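Local atomic coordinates of ABC-type amino acid transport system, permease component (Caldanaerobacter subterraneus subsp. tengcongensis MB4, PDB entry 4YMU), a protein that probably serves as the membrane-spanning permease of an ABC importer for amino acids, and binds arginine between its transmembrane helices. Residues R173-I178 with F186-I191; T65-Q70 with A96-A101; P116-A121 with R134-P139. All coordinates share one frame; numbering follows the deposited sequence.

Along the chain the contacts come in series: contact 2, contact 3, then contact 1. Contact 2 lies closest to the centre of the chain (about 9 Å between centres) and reaches the bound arginine through Leu67 and Asn98. Contact 1 is about 26 Å from it, centre to centre; the Tyr189 side chain is about 13 Å from a bound arginine, and the contact joins helices 174-182 and 186-214 without touching the ligand. Contact 3 is about 32 Å from contact 2 between centres and meets the chain of another protein. Contacts 1 and 3, about 51 Å apart between centres, fall on opposite sides of the chain's centre; contacts 1 and 2 both touch the second subunit.

Contact 1 of 3, residues R173-I178 with F186-I191; sequences RQADII and FEPYII
Ala175 packs on Tyr189 and Pro188 in an antiparallel helical hairpin, where the short helix 174-182 turns back into the long helix 186-214. The axes of the two short segments come within 8.9 Å, at 153° between their directions. Ala175 CA and Pro188 CA are 5.4 Å apart, and a methyl side chain suits that approach. From its CB, Tyr189 sends its ring across Ala175. Its CG lies 4.1 Å from Ala175 CB, and the contact tightens along the CD1 side until CE1 is 3.3 Å from that methyl. Ala175 CB sits over one face of the Tyr189 ring, 3.5 Å from its centroid and 20° off the normal, a CH-pi contact displaced toward the rim. At the tip, Tyr189 OH stops 4.0 Å from Asp176 OD1, too far for a bond; that carboxylate oxygen is instead hydrogen-bonded to Tyr185 OH. Leu72 of the second subunit also packs on Tyr189, so an aromatic ring here bridges the hairpin and the subunit boundary.

Pro188 forms the other half of the interface. In the first turn of its helix, a proline forfeits no backbone bond by lacking an N-H, and its ring presents a compact apolar surface. Ala175 CB lies 4.2 Å from Pro188 CB. Ile178, its chain extended at chi2 (159°), slides past the proline and sets CD1 4.1 Å from Pro188 CB.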
# COMPACT_ATOMS: atom_id res chain seq x y z
N ARG C 173 -37.55 -10.69 -9.70
CA ARG C 173 -38.67 -11.07 -10.56
C ARG C 173 -40.00 -11.00 -9.80
O ARG C 173 -41.03 -10.71 -10.40
CB ARG C 173 -38.45 -12.47 -11.12
CG ARG C 173 -39.47 -12.92 -12.16
CD ARG C 173 -39.75 -11.84 -13.21
NE ARG C 173 -39.99 -12.44 -14.52
CZ ARG C 173 -41.09 -13.13 -14.85
NH1 ARG C 173 -42.06 -13.32 -13.97
NH2 ARG C 173 -41.20 -13.63 -16.08
N GLN C 174 -39.96 -11.26 -8.50
CA GLN C 174 -41.16 -11.27 -7.66
C GLN C 174 -42.00 -10.01 -7.84
O GLN C 174 -43.22 -10.10 -7.91
CB GLN C 174 -40.81 -11.45 -6.18
CG GLN C 174 -40.04 -12.72 -5.89
CD GLN C 174 -40.64 -13.95 -6.55
OE1 GLN C 174 -41.80 -14.30 -6.32
NE2 GLN C 174 -39.85 -14.63 -7.37
N ALA C 175 -41.36 -8.85 -7.95
CA ALA C 175 -42.12 -7.61 -8.08
C ALA C 175 -43.06 -7.60 -9.30
O ALA C 175 -44.12 -6.96 -9.28
CB ALA C 175 -41.20 -6.43 -8.13
N ASP C 176 -42.66 -8.29 -10.37
CA ASP C 176 -43.55 -8.43 -11.51
C ASP C 176 -44.73 -9.28 -11.07
O ASP C 176 -45.88 -8.81 -11.10
CB ASP C 176 -42.84 -9.02 -12.73
CG ASP C 176 -41.92 -8.02 -13.43
OD1 ASP C 176 -42.22 -6.79 -13.43
OD2 ASP C 176 -40.91 -8.47 -14.01
N ILE C 177 -44.43 -10.50 -10.62
CA ILE C 177 -45.45 -11.44 -10.19
C ILE C 177 -46.50 -10.76 -9.29
O ILE C 177 -47.68 -10.68 -9.65
CB ILE C 177 -44.79 -12.62 -9.46
CG1 ILE C 177 -43.88 -13.37 -10.44
CG2 ILE C 177 -45.83 -13.55 -8.86
CD1 ILE C 177 -43.21 -14.60 -9.86
N ILE C 178 -46.04 -10.21 -8.18
CA ILE C 178 -46.90 -9.52 -7.22
C ILE C 178 -47.73 -8.41 -7.87
O ILE C 178 -48.93 -8.31 -7.61
CB ILE C 178 -46.07 -8.95 -6.05
CG1 ILE C 178 -45.47 -10.10 -5.23
CG2 ILE C 178 -46.92 -8.08 -5.15
CD1 ILE C 178 -44.28 -9.69 -4.41
N PHE C 186 -44.15 -0.32 -6.63
CA PHE C 186 -43.42 0.38 -5.59
C PHE C 186 -43.10 -0.45 -4.36
O PHE C 186 -41.93 -0.76 -4.09
CB PHE C 186 -44.20 1.62 -5.16
CG PHE C 186 -43.51 2.46 -4.13
CD1 PHE C 186 -42.67 3.49 -4.52
CD2 PHE C 186 -43.69 2.22 -2.78
CE1 PHE C 186 -42.03 4.28 -3.57
CE2 PHE C 186 -43.05 3.00 -1.82
CZ PHE C 186 -42.22 4.04 -2.22
N GLU C 187 -44.13 -0.80 -3.61
CA GLU C 187 -43.94 -1.49 -2.34
C GLU C 187 -43.13 -2.81 -2.43
O GLU C 187 -42.21 -3.02 -1.64
CB GLU C 187 -45.27 -1.65 -1.58
CG GLU C 187 -46.53 -1.56 -2.44
CD GLU C 187 -47.06 -0.14 -2.62
OE1 GLU C 187 -47.03 0.39 -3.76
OE2 GLU C 187 -47.55 0.45 -1.64
N PRO C 188 -43.44 -3.69 -3.40
CA PRO C 188 -42.60 -4.90 -3.48
C PRO C 188 -41.13 -4.61 -3.89
O PRO C 188 -40.24 -5.37 -3.53
CB PRO C 188 -43.31 -5.76 -4.54
CG PRO C 188 -44.09 -4.79 -5.34
CD PRO C 188 -44.54 -3.72 -4.38
N TYR C 189 -40.90 -3.54 -4.63
CA TYR C 189 -39.55 -3.17 -5.00
C TYR C 189 -38.80 -2.67 -3.77
O TYR C 189 -37.67 -3.08 -3.54
CB TYR C 189 -39.53 -2.13 -6.13
CG TYR C 189 -39.55 -2.76 -7.49
CD1 TYR C 189 -38.71 -3.82 -7.80
CD2 TYR C 189 -40.46 -2.34 -8.47
CE1 TYR C 189 -38.74 -4.42 -9.05
CE2 TYR C 189 -40.51 -2.94 -9.72
CZ TYR C 189 -39.65 -3.98 -10.01
OH TYR C 189 -39.69 -4.58 -11.25
N ILE C 190 -39.42 -1.77 -3.00
CA ILE C 190 -38.85 -1.35 -1.74
C ILE C 190 -38.50 -2.56 -0.87
O ILE C 190 -37.37 -2.68 -0.38
CB ILE C 190 -39.79 -0.45 -0.96
CG1 ILE C 190 -39.93 0.90 -1.66
CG2 ILE C 190 -39.30 -0.28 0.45
CD1 ILE C 190 -38.68 1.75 -1.67
N ILE C 191 -39.46 -3.47 -0.72
CA ILE C 191 -39.23 -4.67 0.09
C ILE C 191 -38.07 -5.51 -0.42
O ILE C 191 -37.26 -6.02 0.35
CB ILE C 191 -40.51 -5.53 0.16
CG1 ILE C 191 -41.57 -4.80 0.99
CG2 ILE C 191 -40.23 -6.91 0.74
CD1 ILE C 191 -42.75 -5.66 1.32

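Contact 2 of 3, residues T65-Q70 with A96-A101; sequences TPLLVQ and AINSSA. With ARG (arginine), chain I.
Asn98 and Leu67 both swing CG away from their own backbone nitrogens, with chi1 at -176° and -152°, and this turns the amide and the isobutyl group toward each other at the arginine pocket. The fold is consistent with the transmembrane domain of a type I ABC importer; the start of helix 67-75 and the middle of helix 87-112 form one part of the pocket, which residues of helix 129-160 complete. The two side chains cross at about a right angle: Leu67 CD2 rests 3.8 Å from Asn98 CB. Leu67 CG likewise faces the amide carbon, with Asn98 CG 3.9 Å away. Asparagine suits the place because a short neutral side chain brings an acceptor to the guanidinium group. Asn98 OD1 takes two hydrogen bonds from the ligand, one from its NE at 2.8 Å and one from its NH1 at 3.0 Å. A leucine in its place would probably leave arginine NE and NH1 without this shared acceptor and set that end of the ligand freer to turn.

On this side of the pocket a backbone N-H meets the ligand's carboxylate. Pro66 occupies the N-cap position, and the positive end of the helix that follows probably favours the negative group. Around the ligand, Glu152 and Glu159 add hydrogen bonds, as do Glu159 and Lys158 of the second subunit; Ser99, itself lining the pocket, hydrogen-bonds through OG to Glu152 OE2. Leu67 N donates to the arginine OXT over 2.8 Å, nearly straight at 162°.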
# COMPACT_ATOMS: atom_id res chain seq x y z
N THR C 65 -16.53 -6.30 -20.83
CA THR C 65 -17.78 -6.42 -21.56
C THR C 65 -18.96 -6.70 -20.60
O THR C 65 -18.81 -7.43 -19.62
CB THR C 65 -17.60 -7.52 -22.65
OG1 THR C 65 -18.18 -7.10 -23.88
CG2 THR C 65 -18.13 -8.86 -22.20
N PRO C 66 -20.14 -6.09 -20.85
CA PRO C 66 -21.23 -6.15 -19.87
C PRO C 66 -21.79 -7.55 -19.58
O PRO C 66 -21.89 -8.38 -20.50
CB PRO C 66 -22.32 -5.26 -20.49
CG PRO C 66 -21.59 -4.36 -21.43
CD PRO C 66 -20.48 -5.21 -21.99
N LEU C 67 -22.12 -7.80 -18.31
CA LEU C 67 -22.72 -9.07 -17.89
C LEU C 67 -24.04 -9.31 -18.64
O LEU C 67 -24.34 -10.44 -19.01
CB LEU C 67 -23.00 -9.05 -16.39
CG LEU C 67 -23.02 -10.33 -15.54
CD1 LEU C 67 -24.12 -10.26 -14.49
CD2 LEU C 67 -23.08 -11.62 -16.33
N LEU C 68 -24.83 -8.26 -18.83
CA LEU C 68 -26.13 -8.35 -19.51
C LEU C 68 -25.92 -8.96 -20.88
O LEU C 68 -26.55 -9.98 -21.23
CB LEU C 68 -26.76 -6.97 -19.67
CG LEU C 68 -28.29 -6.78 -19.57
CD1 LEU C 68 -28.74 -5.63 -20.46
CD2 LEU C 68 -29.08 -8.05 -19.86
N VAL C 69 -25.02 -8.35 -21.65
CA VAL C 69 -24.73 -8.81 -23.00
C VAL C 69 -24.34 -10.29 -23.04
O VAL C 69 -24.76 -11.01 -23.93
CB VAL C 69 -23.71 -7.90 -23.70
CG1 VAL C 69 -23.22 -8.49 -25.01
CG2 VAL C 69 -24.30 -6.51 -23.93
N GLN C 70 -23.62 -10.75 -22.03
CA GLN C 70 -23.23 -12.16 -21.95
C GLN C 70 -24.45 -13.04 -21.68
O GLN C 70 -24.59 -14.12 -22.28
CB GLN C 70 -22.17 -12.37 -20.87
CG GLN C 70 -20.84 -11.69 -21.17
CD GLN C 70 -19.95 -11.45 -19.93
OE1 GLN C 70 -19.19 -10.48 -19.88
NE2 GLN C 70 -20.05 -12.33 -18.94
N ALA C 96 -21.40 -17.65 -13.89
CA ALA C 96 -20.20 -18.43 -13.63
C ALA C 96 -19.05 -18.04 -14.56
O ALA C 96 -17.89 -18.05 -14.15
CB ALA C 96 -20.47 -19.92 -13.73
N ILE C 97 -19.36 -17.71 -15.81
CA ILE C 97 -18.31 -17.30 -16.74
C ILE C 97 -17.75 -15.92 -16.35
O ILE C 97 -16.52 -15.74 -16.19
CB ILE C 97 -18.82 -17.32 -18.20
CG1 ILE C 97 -18.78 -18.75 -18.77
CG2 ILE C 97 -18.02 -16.40 -19.09
CD1 ILE C 97 -19.74 -18.96 -19.96
N ASN C 98 -18.66 -14.97 -16.17
CA ASN C 98 -18.28 -13.62 -15.74
C ASN C 98 -17.37 -13.67 -14.49
O ASN C 98 -16.23 -13.16 -14.46
CB ASN C 98 -19.56 -12.82 -15.49
CG ASN C 98 -19.30 -11.36 -15.14
OD1 ASN C 98 -19.40 -10.97 -13.98
ND2 ASN C 98 -18.97 -10.55 -16.15
N SER C 99 -17.89 -14.38 -13.49
CA SER C 99 -17.18 -14.59 -12.25
C SER C 99 -15.86 -15.29 -12.49
O SER C 99 -14.91 -15.03 -11.78
CB SER C 99 -18.02 -15.40 -11.26
OG SER C 99 -17.34 -15.52 -10.02
N SER C 100 -15.80 -16.18 -13.48
CA SER C 100 -14.56 -16.90 -13.71
C SER C 100 -13.47 -15.91 -14.10
O SER C 100 -12.33 -15.99 -13.61
CB SER C 100 -14.70 -17.96 -14.81
OG SER C 100 -14.60 -17.37 -16.09
N ALA C 101 -13.82 -14.96 -14.96
CA ALA C 101 -12.82 -13.96 -15.33
C ALA C 101 -12.36 -13.15 -14.10
O ALA C 101 -11.13 -13.03 -13.81
CB ALA C 101 -13.36 -13.05 -16.40
N ARG I . -22.14 -5.09 -13.69
CA ARG I . -20.79 -4.93 -14.22
C ARG I . -20.64 -5.56 -15.59
O ARG I . -19.61 -5.38 -16.25
CB ARG I . -19.76 -5.57 -13.29
CG ARG I . -19.78 -7.07 -13.24
CD ARG I . -18.88 -7.56 -12.12
NE ARG I . -18.68 -9.00 -12.15
CZ ARG I . -18.11 -9.70 -11.18
NH1 ARG I . -17.98 -11.01 -11.29
NH2 ARG I . -17.68 -9.08 -10.09
OXT ARG I . -21.53 -6.28 -16.05

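Contact 3 of 3, residues P116-A121 with R134-P139; sequences PGQNEA and RYVIIP
Gln118 and Val136, which meet across the contact, are joined through one amide nitrogen: NE2 of Gln140 is hydrogen-bonded both to Gln118 OE1 and to the backbone oxygen Val136 O. The glutamine chain bends at chi2 (-71°), carrying its amide round beside the valine. The other end of that amide is engaged elsewhere, because Gln118 NE2 bonds to the backbone of the chain of another protein. Glutamine suits the position, since one side chain serves both helices and the neighbouring protein.

Nearer the backbone, the packing is apolar. Val136 CG1 lies 3.8 Å from Gln118 CB, and the two side chains cross at about a right angle. Val136 CG1 also comes within 3.9 Å of Gln118 O. At the next residue of each helix, Ile137 CD1 reaches Asn119 CB at 3.6 Å. It also grazes the amide, with Asn119 OD1 3.7 Å from Ile137 CD1. Branched aliphatic residues suit the long helix here, filling the side that faces helix 117-124; helix 129-160 has a wider pi-type turn at 134-137 and is kinked at Pro139, whose nitrogen carries no hydrogen.

Outside the two segments, Glu120 forms a salt bridge with a basic side chain of the other protein. The sequence beginning at Glu120 and Ala121 fits the EAA motif of ABC importers, and helix 117-124 is probably the coupling helix that docks on the ATPase subunit.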
# COMPACT_ATOMS: atom_id res chain seq x y z
N PRO C 116 7.68 -10.07 -2.43
CA PRO C 116 8.61 -10.78 -3.32
C PRO C 116 9.87 -11.29 -2.59
O PRO C 116 10.62 -12.13 -3.10
CB PRO C 116 8.99 -9.73 -4.37
CG PRO C 116 8.57 -8.39 -3.77
CD PRO C 116 7.46 -8.67 -2.82
N GLY C 117 10.09 -10.78 -1.39
CA GLY C 117 11.18 -11.23 -0.56
C GLY C 117 10.99 -12.70 -0.23
O GLY C 117 11.96 -13.45 -0.17
N GLN C 118 9.74 -13.12 -0.04
CA GLN C 118 9.46 -14.50 0.31
C GLN C 118 10.01 -15.47 -0.75
O GLN C 118 10.68 -16.48 -0.44
CB GLN C 118 7.96 -14.68 0.52
CG GLN C 118 7.43 -13.88 1.69
CD GLN C 118 7.90 -14.45 3.01
OE1 GLN C 118 7.61 -15.61 3.35
NE2 GLN C 118 8.65 -13.65 3.76
N ASN C 119 9.75 -15.14 -2.01
CA ASN C 119 10.25 -15.93 -3.11
C ASN C 119 11.76 -15.83 -3.15
O ASN C 119 12.45 -16.83 -3.35
CB ASN C 119 9.62 -15.51 -4.44
CG ASN C 119 10.33 -16.09 -5.64
OD1 ASN C 119 10.31 -17.30 -5.86
ND2 ASN C 119 10.95 -15.22 -6.44
N GLU C 120 12.27 -14.61 -2.94
CA GLU C 120 13.74 -14.43 -2.88
C GLU C 120 14.43 -15.32 -1.84
O GLU C 120 15.48 -15.89 -2.13
CB GLU C 120 14.11 -12.97 -2.64
CG GLU C 120 13.80 -12.09 -3.83
CD GLU C 120 14.60 -10.81 -3.83
OE1 GLU C 120 15.10 -10.39 -2.76
OE2 GLU C 120 14.75 -10.21 -4.91
N ALA C 121 13.85 -15.45 -0.65
CA ALA C 121 14.43 -16.27 0.40
C ALA C 121 14.31 -17.74 0.03
O ALA C 121 15.26 -18.51 0.14
CB ALA C 121 13.78 -16.00 1.76
N ARG C 134 5.01 -24.08 -3.78
CA ARG C 134 4.25 -24.96 -2.91
C ARG C 134 4.36 -24.64 -1.42
O ARG C 134 3.34 -24.56 -0.72
CB ARG C 134 4.66 -26.41 -3.13
CG ARG C 134 4.08 -27.34 -2.07
CD ARG C 134 4.15 -28.80 -2.48
NE ARG C 134 3.55 -29.64 -1.45
CZ ARG C 134 3.58 -30.97 -1.46
NH1 ARG C 134 4.17 -31.61 -2.46
NH2 ARG C 134 3.01 -31.65 -0.48
N TYR C 135 5.58 -24.44 -0.93
CA TYR C 135 5.78 -24.34 0.51
C TYR C 135 5.75 -22.91 1.06
O TYR C 135 5.54 -22.72 2.25
CB TYR C 135 7.08 -25.03 0.90
CG TYR C 135 7.14 -26.47 0.45
CD1 TYR C 135 6.39 -27.45 1.10
CD2 TYR C 135 7.94 -26.85 -0.62
CE1 TYR C 135 6.43 -28.77 0.69
CE2 TYR C 135 7.99 -28.17 -1.04
CZ TYR C 135 7.23 -29.13 -0.38
OH TYR C 135 7.27 -30.45 -0.79
N VAL C 136 5.94 -21.91 0.20
CA VAL C 136 6.06 -20.54 0.69
C VAL C 136 5.03 -19.58 0.12
O VAL C 136 4.29 -18.94 0.88
CB VAL C 136 7.51 -19.96 0.46
CG1 VAL C 136 7.53 -18.46 0.57
CG2 VAL C 136 8.50 -20.58 1.44
N ILE C 137 4.96 -19.47 -1.20
CA ILE C 137 4.17 -18.41 -1.81
C ILE C 137 2.66 -18.69 -1.84
O ILE C 137 1.86 -17.85 -1.42
CB ILE C 137 4.69 -18.10 -3.23
CG1 ILE C 137 6.20 -17.83 -3.17
CG2 ILE C 137 3.90 -16.97 -3.86
CD1 ILE C 137 6.91 -17.93 -4.52
N ILE C 138 2.27 -19.85 -2.36
CA ILE C 138 0.84 -20.24 -2.47
C ILE C 138 0.05 -20.24 -1.15
O ILE C 138 -1.08 -19.76 -1.12
CB ILE C 138 0.66 -21.57 -3.26
CG1 ILE C 138 0.94 -21.33 -4.74
CG2 ILE C 138 -0.72 -22.16 -3.06
CD1 ILE C 138 1.29 -22.56 -5.48
N PRO C 139 0.64 -20.78 -0.06
CA PRO C 139 -0.08 -20.71 1.22
C PRO C 139 -0.43 -19.29 1.65
O PRO C 139 -1.44 -19.10 2.34
CB PRO C 139 0.92 -21.29 2.22
CG PRO C 139 1.75 -22.24 1.41
CD PRO C 139 1.88 -21.59 0.06